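Local coordinates for protein 5-carboxyvanillate decarboxylase (Sphingomonas paucimobilis, PDB 4L6D) that probably catalyses the decarboxylation of 5-carboxyvanillate to vanillate in a manganese-containing active site of the amidohydrolase fold, at residues H72-F84 with L141-D153. Numbering follows the deposited sequence.
Sequences HLLSLTAPGVQMF and LVINSHTNDLYYD. With VNL (4-hydroxy-3-methoxybenzoate), chain J.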
ATOM      1  N   HIS A  72      15.098 -22.083  10.806  1.00  6.37           N
ATOM      2  CA  HIS A  72      14.979 -21.073   9.760  1.00  5.19           C
ATOM      3  C   HIS A  72      14.640 -21.750   8.454  1.00  5.18           C
ATOM      4  O   HIS A  72      15.282 -22.746   8.072  1.00  5.51           O
ATOM      5  CB  HIS A  72      16.295 -20.343   9.528  1.00  5.48           C
ATOM      6  CG  HIS A  72      16.572 -19.242  10.496  1.00  6.34           C
ATOM      7  ND1 HIS A  72      17.528 -18.279  10.253  1.00  7.67           N
ATOM      8  CD2 HIS A  72      16.045 -18.958  11.711  1.00  5.14           C
ATOM      9  CE1 HIS A  72      17.564 -17.434  11.268  1.00  8.63           C
ATOM     10  NE2 HIS A  72      16.690 -17.835  12.175  1.00  6.45           N
ATOM     11  N   LEU A  73      13.637 -21.206   7.771  1.00  6.16           N
ATOM     12  CA  LEU A  73      13.403 -21.497   6.354  1.00  4.69           C
ATOM     13  C   LEU A  73      14.219 -20.493   5.552  1.00  5.59           C
ATOM     14  O   LEU A  73      13.895 -19.300   5.506  1.00  5.18           O
ATOM     15  CB  LEU A  73      11.909 -21.382   6.028  1.00  6.21           C
ATOM     16  CG  LEU A  73      11.509 -21.549   4.564  1.00  5.75           C
ATOM     17  CD1 LEU A  73      11.743 -22.989   4.071  1.00  5.46           C
ATOM     18  CD2 LEU A  73      10.044 -21.128   4.379  1.00  5.28           C
ATOM     19  N   LEU A  74      15.305 -20.981   4.965  1.00  4.86           N
ATOM     20  CA  LEU A  74      16.277 -20.123   4.287  1.00  5.25           C
ATOM     21  C   LEU A  74      15.849 -19.810   2.859  1.00  5.64           C
ATOM     22  O   LEU A  74      15.242 -20.644   2.189  1.00  6.22           O
ATOM     23  CB  LEU A  74      17.645 -20.805   4.254  1.00  5.22           C
ATOM     24  CG  LEU A  74      18.235 -21.235   5.597  1.00  5.40           C
ATOM     25  CD1 LEU A  74      19.472 -22.110   5.391  1.00  8.79           C
ATOM     26  CD2 LEU A  74      18.598 -20.020   6.443  1.00  7.37           C
ATOM     27  N   SER A  75      16.204 -18.613   2.394  1.00  5.40           N
ATOM     28  CA  SER A  75      15.962 -18.200   1.013  1.00  4.74           C
ATOM     29  C   SER A  75      17.141 -17.367   0.547  1.00  6.87           C
ATOM     30  O   SER A  75      17.651 -16.536   1.305  1.00  5.90           O
ATOM     31  CB  SER A  75      14.666 -17.376   0.920  1.00  5.64           C
ATOM     32  OG  SER A  75      14.562 -16.442   1.994  1.00  6.86           O
ATOM     33  N   LEU A  76      17.570 -17.561  -0.696  1.00  5.39           N
ATOM     34  CA  LEU A  76      18.583 -16.675  -1.251  1.00  6.85           C
ATOM     35  C   LEU A  76      18.064 -15.236  -1.233  1.00  5.07           C
ATOM     36  O   LEU A  76      16.980 -14.941  -1.732  1.00  5.77           O
ATOM     37  CB  LEU A  76      18.956 -17.100  -2.671  1.00  6.21           C
ATOM     38  CG  LEU A  76      19.917 -16.130  -3.368  1.00  5.66           C
ATOM     39  CD1 LEU A  76      21.284 -16.151  -2.696  1.00  7.91           C
ATOM     40  CD2 LEU A  76      20.058 -16.468  -4.860  1.00  5.87           C
ATOM     41  N   THR A  77      18.863 -14.350  -0.649  1.00  6.04           N
ATOM     42  CA  THR A  77      18.442 -12.985  -0.357  1.00  6.02           C
ATOM     43  C   THR A  77      18.155 -12.209  -1.635  1.00  5.23           C
ATOM     44  O   THR A  77      18.769 -12.460  -2.672  1.00  7.17           O
ATOM     45  CB  THR A  77      19.525 -12.275   0.486  1.00  6.89           C
ATOM     46  OG1 THR A  77      19.024 -11.019   0.947  1.00  7.09           O
ATOM     47  CG2 THR A  77      20.813 -12.070  -0.311  1.00  7.46           C
ATOM     48  N   ALA A  78      17.198 -11.286  -1.564  1.00  5.98           N
ATOM     49  CA  ALA A  78      16.931 -10.401  -2.687  1.00  5.19           C
ATOM     50  C   ALA A  78      18.220  -9.648  -3.035  1.00  6.46           C
ATOM     51  O   ALA A  78      19.009  -9.310  -2.149  1.00  7.66           O
ATOM     52  CB  ALA A  78      15.824  -9.418  -2.317  1.00  7.58           C
ATOM     53  N   PRO A  79      18.447  -9.372  -4.328  1.00  5.71           N
ATOM     54  CA  PRO A  79      17.578  -9.607  -5.488  1.00  7.76           C
ATOM     55  C   PRO A  79      17.738 -10.977  -6.144  1.00  6.74           C
ATOM     56  O   PRO A  79      17.392 -11.136  -7.318  1.00  7.48           O
ATOM     57  CB  PRO A  79      18.037  -8.517  -6.459  1.00  8.43           C
ATOM     58  CG  PRO A  79      19.516  -8.435  -6.203  1.00  7.16           C
ATOM     59  CD  PRO A  79      19.674  -8.643  -4.707  1.00  7.42           C
ATOM     60  N   GLY A  80      18.220 -11.961  -5.396  1.00  5.55           N
ATOM     61  CA  GLY A  80      18.387 -13.300  -5.937  1.00  5.58           C
ATOM     62  C   GLY A  80      19.305 -13.297  -7.140  1.00  5.94           C
ATOM     63  O   GLY A  80      20.375 -12.678  -7.099  1.00  6.45           O
ATOM     64  N   VAL A  81      18.887 -13.985  -8.202  1.00  6.44           N
ATOM     65  CA  VAL A  81      19.650 -14.041  -9.444  1.00  7.01           C
ATOM     66  C   VAL A  81      18.992 -13.232 -10.549  1.00  8.12           C
ATOM     67  O   VAL A  81      19.379 -13.325 -11.715  1.00  7.18           O
ATOM     68  CB  VAL A  81      19.844 -15.501  -9.950  1.00  8.44           C
ATOM     69  CG1 VAL A  81      20.574 -16.341  -8.900  1.00  9.99           C
ATOM     70  CG2 VAL A  81      18.504 -16.135 -10.328  1.00  9.13           C
ATOM     71  N   GLN A  82      18.013 -12.422 -10.169  1.00  6.20           N
ATOM     72  CA  GLN A  82      17.161 -11.750 -11.144  1.00  6.25           C
ATOM     73  C   GLN A  82      17.773 -10.547 -11.845  1.00  7.86           C
ATOM     74  O   GLN A  82      17.246 -10.103 -12.862  1.00  8.68           O
ATOM     75  CB  GLN A  82      15.833 -11.368 -10.499  1.00  5.90           C
ATOM     76  CG  GLN A  82      14.973 -12.573 -10.165  1.00  6.09           C
ATOM     77  CD  GLN A  82      13.980 -12.251  -9.081  1.00  6.98           C
ATOM     78  OE1 GLN A  82      14.146 -12.660  -7.927  1.00  6.45           O
ATOM     79  NE2 GLN A  82      12.938 -11.506  -9.442  1.00  6.42           N
ATOM     80  N   MET A  83      18.878 -10.018 -11.323  1.00  6.68           N
ATOM     81  CA  MET A  83      19.514  -8.874 -11.982  1.00  7.01           C
ATOM     82  C   MET A  83      20.456  -9.254 -13.125  1.00  9.17           C
ATOM     83  O   MET A  83      20.845  -8.398 -13.915  1.00  9.32           O
ATOM     84  CB  MET A  83      20.274  -8.002 -10.986  1.00  8.21           C
ATOM     85  CG  MET A  83      19.398  -7.447  -9.883  1.00  8.19           C
ATOM     86  SD  MET A  83      20.230  -6.189  -8.913  1.00 10.13           S
ATOM     87  CE  MET A  83      20.155  -4.796 -10.042  1.00  8.48           C
ATOM     88  N   PHE A  84      20.828 -10.529 -13.204  1.00  7.49           N
ATOM     89  CA  PHE A  84      21.813 -10.992 -14.176  1.00  8.02           C
ATOM     90  C   PHE A  84      21.187 -11.264 -15.543  1.00  8.12           C
ATOM     91  O   PHE A  84      19.967 -11.352 -15.675  1.00  9.19           O
ATOM     92  CB  PHE A  84      22.494 -12.270 -13.661  1.00 11.64           C
ATOM     93  CG  PHE A  84      23.057 -12.144 -12.268  1.00 10.78           C
ATOM     94  CD1 PHE A  84      23.909 -11.106 -11.941  1.00 13.48           C
ATOM     95  CD2 PHE A  84      22.724 -13.062 -11.284  1.00  9.16           C
ATOM     96  CE1 PHE A  84      24.422 -10.988 -10.661  1.00 12.90           C
ATOM     97  CE2 PHE A  84      23.238 -12.946  -9.999  1.00 10.79           C
ATOM     98  CZ  PHE A  84      24.089 -11.905  -9.690  1.00  8.93           C
ATOM     99  N   LEU A 141       9.688 -22.461  -2.956  1.00  4.73           N
ATOM    100  CA  LEU A 141      10.403 -21.582  -3.882  1.00  4.76           C
ATOM    101  C   LEU A 141      10.376 -20.145  -3.398  1.00  6.22           C
ATOM    102  O   LEU A 141       9.490 -19.751  -2.639  1.00  5.86           O
ATOM    103  CB  LEU A 141       9.759 -21.652  -5.266  1.00  5.73           C
ATOM    104  CG  LEU A 141       9.796 -23.006  -5.965  1.00  5.16           C
ATOM    105  CD1 LEU A 141       8.769 -23.037  -7.101  1.00  9.12           C
ATOM    106  CD2 LEU A 141      11.183 -23.353  -6.484  1.00  6.34           C
ATOM    107  N   VAL A 142      11.342 -19.351  -3.856  1.00  5.16           N
ATOM    108  CA  VAL A 142      11.366 -17.919  -3.565  1.00  4.64           C
ATOM    109  C   VAL A 142      11.766 -17.162  -4.822  1.00  4.57           C
ATOM    110  O   VAL A 142      12.613 -17.612  -5.603  1.00  5.70           O
ATOM    111  CB  VAL A 142      12.326 -17.576  -2.390  1.00  4.54           C
ATOM    112  CG1 VAL A 142      13.762 -17.995  -2.698  1.00  7.04           C
ATOM    113  CG2 VAL A 142      12.273 -16.082  -2.038  1.00  6.78           C
ATOM    114  N   ILE A 143      11.118 -16.027  -5.024  1.00  5.52           N
ATOM    115  CA  ILE A 143      11.479 -15.104  -6.089  1.00  4.98           C
ATOM    116  C   ILE A 143      11.252 -13.688  -5.543  1.00  4.99           C
ATOM    117  O   ILE A 143      10.421 -13.491  -4.651  1.00  5.77           O
ATOM    118  CB  ILE A 143      10.669 -15.386  -7.388  1.00  4.98           C
ATOM    119  CG1 ILE A 143      11.426 -14.867  -8.619  1.00  6.45           C
ATOM    120  CG2 ILE A 143       9.266 -14.796  -7.298  1.00  6.92           C
ATOM    121  CD1 ILE A 143      12.744 -15.629  -8.902  1.00  6.50           C
ATOM    122  N   ASN A 144      11.992 -12.711  -6.056  1.00  4.99           N
ATOM    123  CA  ASN A 144      11.947 -11.350  -5.514  1.00  6.04           C
ATOM    124  C   ASN A 144      11.228 -10.374  -6.423  1.00  9.08           C
ATOM    125  O   ASN A 144      11.824  -9.816  -7.339  1.00  6.71           O
ATOM    126  CB  ASN A 144      13.363 -10.865  -5.207  1.00  5.47           C
ATOM    127  CG  ASN A 144      14.121 -11.871  -4.387  1.00  5.29           C
ATOM    128  OD1 ASN A 144      13.858 -12.024  -3.189  1.00  7.30           O
ATOM    129  ND2 ASN A 144      15.014 -12.624  -5.029  1.00  6.53           N
ATOM    130  N   SER A 145       9.946 -10.168  -6.137  1.00  6.80           N
ATOM    131  CA  SER A 145       9.015  -9.420  -6.973  1.00  5.86           C
ATOM    132  C   SER A 145       9.381  -9.440  -8.468  1.00  7.39           C
ATOM    133  O   SER A 145       9.563 -10.520  -9.017  1.00  8.26           O
ATOM    134  CB  SER A 145       8.778  -8.016  -6.424  1.00  6.99           C
ATOM    135  OG  SER A 145       7.547  -7.524  -6.912  1.00  7.44           O
ATOM    136  N   HIS A 146       9.535  -8.281  -9.102  1.00  6.28           N
ATOM    137  CA  HIS A 146       9.621  -8.208 -10.559  1.00  6.15           C
ATOM    138  C   HIS A 146      10.858  -8.867 -11.160  1.00  5.46           C
ATOM    139  O   HIS A 146      11.875  -9.030 -10.498  1.00  6.28           O
ATOM    140  CB  HIS A 146       9.540  -6.749 -11.036  1.00  6.80           C
ATOM    141  CG  HIS A 146      10.835  -5.999 -10.954  1.00  5.68           C
ATOM    142  ND1 HIS A 146      11.775  -6.021 -11.966  1.00  6.45           N
ATOM    143  CD2 HIS A 146      11.344  -5.198  -9.987  1.00  6.52           C
ATOM    144  CE1 HIS A 146      12.802  -5.260 -11.627  1.00  7.43           C
ATOM    145  NE2 HIS A 146      12.568  -4.754 -10.428  1.00  6.67           N
ATOM    146  N   THR A 147      10.750  -9.245 -12.427  1.00  6.27           N
ATOM    147  CA  THR A 147      11.923  -9.587 -13.220  1.00  6.00           C
ATOM    148  C   THR A 147      11.880  -8.799 -14.516  1.00  6.35           C
ATOM    149  O   THR A 147      10.852  -8.760 -15.193  1.00  7.54           O
ATOM    150  CB  THR A 147      12.003 -11.096 -13.534  1.00  6.03           C
ATOM    151  OG1 THR A 147      12.004 -11.830 -12.307  1.00  6.93           O
ATOM    152  CG2 THR A 147      13.289 -11.423 -14.317  1.00  9.03           C
ATOM    153  N   ASN A 148      12.996  -8.152 -14.842  1.00  7.20           N
ATOM    154  CA  ASN A 148      13.103  -7.343 -16.055  1.00  8.56           C
ATOM    155  C   ASN A 148      12.037  -6.248 -16.122  1.00  6.99           C
ATOM    156  O   ASN A 148      11.604  -5.848 -17.197  1.00  9.56           O
ATOM    157  CB  ASN A 148      13.084  -8.219 -17.316  1.00 10.52           C
ATOM    158  CG  ASN A 148      14.241  -9.199 -17.359  1.00 18.67           C
ATOM    159  OD1 ASN A 148      15.325  -8.918 -16.850  1.00 20.85           O
ATOM    160  ND2 ASN A 148      14.016 -10.351 -17.976  1.00 26.05           N
ATOM    161  N   ASP A 149      11.633  -5.783 -14.945  1.00  6.67           N
ATOM    162  CA  ASP A 149      10.655  -4.708 -14.798  1.00  7.98           C
ATOM    163  C   ASP A 149       9.288  -5.087 -15.340  1.00  8.21           C
ATOM    164  O   ASP A 149       8.506  -4.234 -15.752  1.00  8.79           O
ATOM    165  CB  ASP A 149      11.198  -3.428 -15.420  1.00  8.04           C
ATOM    166  CG  ASP A 149      12.524  -3.042 -14.818  1.00 10.70           C
ATOM    167  OD1 ASP A 149      12.522  -2.680 -13.623  1.00  8.57           O
ATOM    168  OD2 ASP A 149      13.565  -3.164 -15.515  1.00 11.72           O
ATOM    169  N   LEU A 150       9.013  -6.386 -15.317  1.00  6.45           N
ATOM    170  CA  LEU A 150       7.699  -6.918 -15.645  1.00  6.40           C
ATOM    171  C   LEU A 150       7.153  -7.607 -14.416  1.00  6.14           C
ATOM    172  O   LEU A 150       7.911  -8.151 -13.606  1.00  7.54           O
ATOM    173  CB  LEU A 150       7.797  -7.937 -16.773  1.00  9.36           C
ATOM    174  CG  LEU A 150       8.350  -7.434 -18.093  1.00 11.29           C
ATOM    175  CD1 LEU A 150       8.548  -8.599 -19.037  1.00 15.10           C
ATOM    176  CD2 LEU A 150       7.412  -6.409 -18.686  1.00 15.77           C
ATOM    177  N   TYR A 151       5.825  -7.611 -14.296  1.00  5.89           N
ATOM    178  CA  TYR A 151       5.147  -8.259 -13.185  1.00  5.56           C
ATOM    179  C   TYR A 151       4.564  -9.605 -13.616  1.00  5.58           C
ATOM    180  O   TYR A 151       4.544  -9.922 -14.810  1.00  6.58           O
ATOM    181  CB  TYR A 151       4.088  -7.318 -12.605  1.00  6.59           C
ATOM    182  CG  TYR A 151       4.736  -6.094 -12.004  1.00  6.75           C
ATOM    183  CD1 TYR A 151       5.480  -6.196 -10.834  1.00  7.23           C
ATOM    184  CD2 TYR A 151       4.632  -4.848 -12.609  1.00  8.01           C
ATOM    185  CE1 TYR A 151       6.108  -5.087 -10.279  1.00  6.44           C
ATOM    186  CE2 TYR A 151       5.260  -3.724 -12.059  1.00  8.77           C
ATOM    187  CZ  TYR A 151       5.987  -3.853 -10.892  1.00  7.78           C
ATOM    188  OH  TYR A 151       6.609  -2.743 -10.343  1.00  7.33           O
ATOM    189  N   TYR A 152       4.095 -10.388 -12.647  1.00  5.31           N
ATOM    190  CA  TYR A 152       3.803 -11.799 -12.912  1.00  5.35           C
ATOM    191  C   TYR A 152       2.417 -12.064 -13.492  1.00  7.46           C
ATOM    192  O   TYR A 152       2.007 -13.218 -13.615  1.00  8.66           O
ATOM    193  CB  TYR A 152       4.126 -12.689 -11.700  1.00  5.98           C
ATOM    194  CG  TYR A 152       5.612 -12.677 -11.419  1.00  5.81           C
ATOM    195  CD1 TYR A 152       6.527 -12.861 -12.454  1.00  7.20           C
ATOM    196  CD2 TYR A 152       6.099 -12.406 -10.150  1.00  6.43           C
ATOM    197  CE1 TYR A 152       7.888 -12.807 -12.222  1.00  9.76           C
ATOM    198  CE2 TYR A 152       7.460 -12.367  -9.902  1.00  5.29           C
ATOM    199  CZ  TYR A 152       8.347 -12.558 -10.944  1.00  6.76           C
ATOM    200  OH  TYR A 152       9.708 -12.502 -10.721  1.00  7.23           O
ATOM    201  N   ASP A 153       1.724 -10.993 -13.870  1.00  6.47           N
ATOM    202  CA  ASP A 153       0.573 -11.110 -14.762  1.00  6.79           C
ATOM    203  C   ASP A 153       1.002 -11.316 -16.216  1.00  8.59           C
ATOM    204  O   ASP A 153       0.211 -11.755 -17.037  1.00  9.09           O
ATOM    205  CB  ASP A 153      -0.323  -9.869 -14.672  1.00  5.87           C
ATOM    206  CG  ASP A 153       0.401  -8.580 -15.043  1.00  8.56           C
ATOM    207  OD1 ASP A 153       1.448  -8.285 -14.428  1.00  7.91           O
ATOM    208  OD2 ASP A 153      -0.096  -7.849 -15.931  1.00  9.21           O
TER
HETATM  209  C1  VNL J 402      16.541  -5.402   3.869  1.00  9.41           C
HETATM  210  CO1 VNL J 402      15.551  -5.891   4.733  1.00  9.82           C
HETATM  211  CO2 VNL J 402      16.922  -6.119   2.717  1.00 10.71           C
HETATM  212  CM1 VNL J 402      14.922  -7.121   4.466  1.00 12.26           C
HETATM  213  CM2 VNL J 402      16.303  -7.332   2.427  1.00 10.80           C
HETATM  214  OM  VNL J 402      16.606  -8.099   1.332  1.00 11.71           O
HETATM  215  CZ  VNL J 402      15.275  -7.854   3.333  1.00 10.37           C
HETATM  216  CC  VNL J 402      17.229  -4.103   4.196  1.00 11.63           C
HETATM  217  CV  VNL J 402      17.596  -7.652   0.385  1.00  8.34           C
HETATM  218  O1  VNL J 402      17.130  -3.598   5.347  1.00 12.91           O
HETATM  219  O2  VNL J 402      17.953  -3.576   3.319  1.00 11.49           O
HETATM  220  O3  VNL J 402      14.961  -9.175   3.175  1.00 11.87           O
HETATM  221  O   HOH W   1      14.700 -13.466  -0.949  1.00  6.91           O
HETATM  222  O   HOH W   2      16.105 -15.188  -4.331  1.00  8.52           O
HETATM  223  O   HOH W   3      15.345  -8.146 -13.124  1.00  7.39           O
HETATM  224  O   HOH W   4      17.906  -9.273 -15.676  1.00 34.02           O
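Gln-82 reaches across to Asn-144 with both halves of its amide. Gln-82 OE1 accepts two bonds, from the backbone N of Asn-144 at 2.9 Å and from Asn-144 ND2 at 3.0 Å. The backbone donor lies in the carbonyl plane on a lone pair; ND2 is tilted 22° from that plane. The two amide planes are only 14° apart. NE2 of Gln-82 donates to Asn-144 O at 2.9 Å, from above the plane of that backbone carbonyl and not on a lone pair, and to Thr-147 OG1 at 3.0 Å. Beyond CG the Gln-82 chain is extended (chi2 157°), which carries the amide to the end of strand 141-144. Ile-143 CD1 packs against this amide, 3.4 Å from Gln-82 OE1.

Asn-144 OD1 sits beside Ala-78 CB. Two waters each join Leu-76 O to the Asn-144 amide, one at OD1 and one at ND2. Nearer the N-terminal ends of the strands, Ser-75 CB rests on Val-142 CG1 at 3.8 Å. These are the second and fourth strands of the TIM barrel, separated by strand 111-115. Their side chains meet in the barrel interior; the polar network lies at their C-terminal ends.

Further out, Thr-147 OG1 is hydrogen-bonded to Tyr-152 OH. A third water links Gln-82 O to Asn-148 N. Ala-78 and Thr-77 line the vanillate pocket. Thr-77 OG1 is hydrogen-bonded to Tyr-300 OH.

Three bonds to Asn-144 and one to Thr-147 fix the rotation of the buried Gln-82 amide. Asn-144 touches the manganese ligand His-174, so the network is second shell to the metal and probably helps hold Asn-144 against His-174.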